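Local coordinates for protein acetyltransferase (Bacillus cereus, PDB 1Y9W) that probably transfers an acyl group, most likely acetyl, to an acceptor not yet identified, as other GNAT-family acetyltransferases do, at residues Cys97-Phe107 against His131-Leu140. Numbering follows the deposited sequence.
Sequences CRLILLDSFSF and HSQHFFEKRL
Strands 99-105 and 133-139 pair antiparallel in the mixed GNAT sheet, where Leu102 and Phe136, Ser104 and His134 form hydrogen-bonded pairs. Their axes approach to 4.4 Å at 158°. Representative bonds are Phe136 N to Leu102 O, 2.8 Å, and Ser104 N to His134 O, 2.7 Å. Beyond the strands Ser106 N still donates to Ser132 O, while Ser132 N turns to the side chain, donating to Ser106 OG at 3.0 Å.

On the face carrying Asp103, Phe105, Gln133 and Phe135, Gln133, with CG anti to the backbone N (chi1 179°) and the chain extended beyond it, runs across one face of the Phe105 ring, its amide stacked only 17° from the ring plane. Its NE2 meets Asp103 OD2 at 3.0 Å, within the amide's own plane but from above the carboxylate. Asp103 CB in turn sits over a face of Phe135, 4.0 Å from the ring centroid, and that ring meets Tyr121 of the second subunit. Nearer the C-terminus, Leu99 CD1 lies over the Arg139 guanidinium, 3.7 Å from NE; Arg139 NH2 also bonds Glu125 O of the second subunit.

On the other face Leu102 CD1 packs against Phe136 CB, and Ile100 CD1 is met by Leu140 CD2, 3.8 Å away, from just beyond the strand. Backbone bonding thus fixes the register, while ring contact and hydrogen bond together restrict the Gln133 amide on a face that continues into the subunit interface.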
# COMPACT_ATOMS: atom_id res chain seq x y z
N CYS A 97 -3.55 5.16 -18.06
CA CYS A 97 -3.73 5.50 -16.65
C CYS A 97 -4.36 6.88 -16.57
O CYS A 97 -3.96 7.81 -17.27
CB CYS A 97 -2.40 5.48 -15.90
SG CYS A 97 -1.76 3.81 -15.72
N ARG A 98 -5.36 6.99 -15.71
CA ARG A 98 -6.10 8.23 -15.55
C ARG A 98 -5.71 8.92 -14.25
O ARG A 98 -5.99 10.10 -14.04
CB ARG A 98 -7.59 7.89 -15.51
CG ARG A 98 -7.93 6.51 -16.11
CD ARG A 98 -9.25 5.99 -15.56
NE ARG A 98 -9.20 5.95 -14.10
CZ ARG A 98 -10.26 6.09 -13.30
NH1 ARG A 98 -11.47 6.28 -13.81
NH2 ARG A 98 -10.09 6.06 -11.99
N LEU A 99 -5.03 8.17 -13.38
CA LEU A 99 -4.66 8.68 -12.08
C LEU A 99 -3.33 8.14 -11.59
O LEU A 99 -2.90 7.05 -12.00
CB LEU A 99 -5.77 8.31 -11.10
CG LEU A 99 -5.54 8.29 -9.59
CD1 LEU A 99 -5.56 9.71 -9.03
CD2 LEU A 99 -6.62 7.45 -8.95
N ILE A 100 -2.67 8.90 -10.72
CA ILE A 100 -1.41 8.49 -10.11
C ILE A 100 -1.55 8.69 -8.60
O ILE A 100 -1.97 9.76 -8.15
CB ILE A 100 -0.22 9.34 -10.58
CG1 ILE A 100 -0.13 9.30 -12.10
CG2 ILE A 100 1.07 8.80 -9.97
CD1 ILE A 100 1.02 10.12 -12.66
N LEU A 101 -1.22 7.65 -7.83
CA LEU A 101 -1.30 7.73 -6.38
C LEU A 101 0.07 7.43 -5.79
O LEU A 101 0.83 6.63 -6.33
CB LEU A 101 -2.29 6.71 -5.82
CG LEU A 101 -3.76 6.86 -6.20
CD1 LEU A 101 -4.52 5.62 -5.74
CD2 LEU A 101 -4.33 8.11 -5.54
N LEU A 102 0.38 8.09 -4.68
CA LEU A 102 1.64 7.88 -3.97
C LEU A 102 1.52 8.52 -2.59
O LEU A 102 0.67 9.37 -2.35
CB LEU A 102 2.79 8.53 -4.75
CG LEU A 102 2.80 10.06 -4.88
CD1 LEU A 102 3.37 10.68 -3.61
CD2 LEU A 102 3.67 10.47 -6.05
N ASP A 103 2.35 8.08 -1.66
CA ASP A 103 2.34 8.67 -0.33
C ASP A 103 3.79 8.98 -0.01
O ASP A 103 4.70 8.41 -0.61
CB ASP A 103 1.75 7.73 0.72
CG ASP A 103 2.55 6.47 0.91
OD1 ASP A 103 2.15 5.43 0.34
OD2 ASP A 103 3.57 6.51 1.64
N SER A 104 3.99 9.91 0.91
CA SER A 104 5.33 10.31 1.29
C SER A 104 5.32 10.75 2.75
O SER A 104 4.49 11.56 3.16
CB SER A 104 5.77 11.47 0.39
OG SER A 104 7.13 11.81 0.59
N PHE A 105 6.24 10.20 3.53
CA PHE A 105 6.36 10.57 4.93
C PHE A 105 7.01 11.94 5.00
O PHE A 105 7.65 12.38 4.04
CB PHE A 105 7.22 9.54 5.67
CG PHE A 105 6.49 8.27 6.00
CD1 PHE A 105 5.64 8.21 7.10
CD2 PHE A 105 6.62 7.15 5.20
CE1 PHE A 105 4.94 7.04 7.41
CE2 PHE A 105 5.92 5.98 5.50
CZ PHE A 105 5.08 5.92 6.60
N SER A 106 6.84 12.62 6.12
CA SER A 106 7.41 13.94 6.32
C SER A 106 8.93 13.94 6.11
O SER A 106 9.50 14.95 5.69
CB SER A 106 7.07 14.45 7.73
OG SER A 106 7.30 13.44 8.70
N PHE A 107 9.58 12.82 6.40
CA PHE A 107 11.04 12.76 6.23
C PHE A 107 11.47 12.30 4.83
O PHE A 107 12.64 12.00 4.60
CB PHE A 107 11.64 11.84 7.31
CG PHE A 107 11.02 10.47 7.35
CD1 PHE A 107 11.39 9.50 6.44
CD2 PHE A 107 10.04 10.18 8.29
CE1 PHE A 107 10.80 8.24 6.46
CE2 PHE A 107 9.44 8.92 8.33
CZ PHE A 107 9.82 7.95 7.40
N HIS A 131 6.56 11.91 13.37
CA HIS A 131 6.54 12.21 11.95
C HIS A 131 5.11 12.11 11.43
O HIS A 131 4.17 11.93 12.20
CB HIS A 131 7.44 11.21 11.20
CG HIS A 131 8.82 11.08 11.78
ND1 HIS A 131 9.12 10.25 12.84
CD2 HIS A 131 9.99 11.69 11.45
CE1 HIS A 131 10.40 10.36 13.15
NE2 HIS A 131 10.95 11.23 12.32
N SER A 132 4.93 12.24 10.12
CA SER A 132 3.61 12.14 9.52
C SER A 132 3.69 11.54 8.11
O SER A 132 4.75 11.48 7.51
CB SER A 132 2.90 13.50 9.49
OG SER A 132 3.68 14.48 8.84
N GLN A 133 2.56 11.07 7.61
CA GLN A 133 2.52 10.46 6.29
C GLN A 133 1.50 11.20 5.43
O GLN A 133 0.34 11.36 5.82
CB GLN A 133 2.15 8.97 6.43
CG GLN A 133 2.06 8.23 5.11
CD GLN A 133 1.81 6.74 5.29
OE1 GLN A 133 1.28 6.29 6.31
NE2 GLN A 133 2.16 5.96 4.28
N HIS A 134 1.95 11.66 4.27
CA HIS A 134 1.08 12.41 3.37
C HIS A 134 0.72 11.66 2.10
O HIS A 134 1.59 11.16 1.39
CB HIS A 134 1.73 13.74 3.05
CG HIS A 134 2.14 14.49 4.28
ND1 HIS A 134 3.31 14.21 4.96
CD2 HIS A 134 1.50 15.44 5.00
CE1 HIS A 134 3.36 14.95 6.05
NE2 HIS A 134 2.28 15.71 6.10
N PHE A 135 -0.58 11.57 1.83
CA PHE A 135 -1.10 10.87 0.67
C PHE A 135 -1.45 11.82 -0.46
O PHE A 135 -2.27 12.73 -0.30
CB PHE A 135 -2.31 10.04 1.11
CG PHE A 135 -1.95 8.96 2.08
CD1 PHE A 135 -1.90 7.62 1.68
CD2 PHE A 135 -1.59 9.28 3.39
CE1 PHE A 135 -1.48 6.62 2.57
CE2 PHE A 135 -1.17 8.28 4.29
CZ PHE A 135 -1.12 6.95 3.88
N PHE A 136 -0.81 11.59 -1.61
CA PHE A 136 -0.99 12.43 -2.78
C PHE A 136 -1.68 11.76 -3.97
O PHE A 136 -1.73 10.54 -4.08
CB PHE A 136 0.37 12.96 -3.27
CG PHE A 136 1.04 13.91 -2.32
CD1 PHE A 136 1.90 13.44 -1.32
CD2 PHE A 136 0.83 15.29 -2.42
CE1 PHE A 136 2.54 14.32 -0.44
CE2 PHE A 136 1.46 16.18 -1.55
CZ PHE A 136 2.32 15.70 -0.56
N GLU A 137 -2.21 12.60 -4.85
CA GLU A 137 -2.87 12.15 -6.05
C GLU A 137 -2.69 13.21 -7.13
O GLU A 137 -2.50 14.39 -6.84
CB GLU A 137 -4.37 11.92 -5.84
CG GLU A 137 -5.19 13.19 -5.68
CD GLU A 137 -6.58 13.06 -6.27
OE1 GLU A 137 -7.21 12.00 -6.09
OE2 GLU A 137 -7.06 14.03 -6.91
N LYS A 138 -2.73 12.75 -8.37
CA LYS A 138 -2.62 13.61 -9.53
C LYS A 138 -3.47 12.93 -10.59
O LYS A 138 -3.29 11.75 -10.90
CB LYS A 138 -1.18 13.72 -10.02
CG LYS A 138 -1.09 14.42 -11.37
CD LYS A 138 0.32 14.50 -11.90
CE LYS A 138 1.09 15.65 -11.27
NZ LYS A 138 2.41 15.82 -11.95
N ARG A 139 -4.43 13.68 -11.12
CA ARG A 139 -5.34 13.17 -12.13
C ARG A 139 -4.68 13.40 -13.48
O ARG A 139 -4.13 14.47 -13.73
CB ARG A 139 -6.67 13.91 -12.04
CG ARG A 139 -7.36 13.72 -10.71
CD ARG A 139 -7.94 12.33 -10.62
NE ARG A 139 -8.47 12.03 -9.29
CZ ARG A 139 -9.29 11.02 -9.04
NH1 ARG A 139 -9.68 10.21 -10.02
NH2 ARG A 139 -9.72 10.80 -7.80
N LEU A 140 -4.72 12.38 -14.34
CA LEU A 140 -4.11 12.49 -15.66
C LEU A 140 -5.13 12.89 -16.74
O LEU A 140 -6.34 12.86 -16.44
CB LEU A 140 -3.44 11.17 -16.05
CG LEU A 140 -2.23 10.72 -15.22
CD1 LEU A 140 -1.67 9.41 -15.77
CD2 LEU A 140 -1.17 11.81 -15.26
OXT LEU A 140 -4.69 13.21 -17.87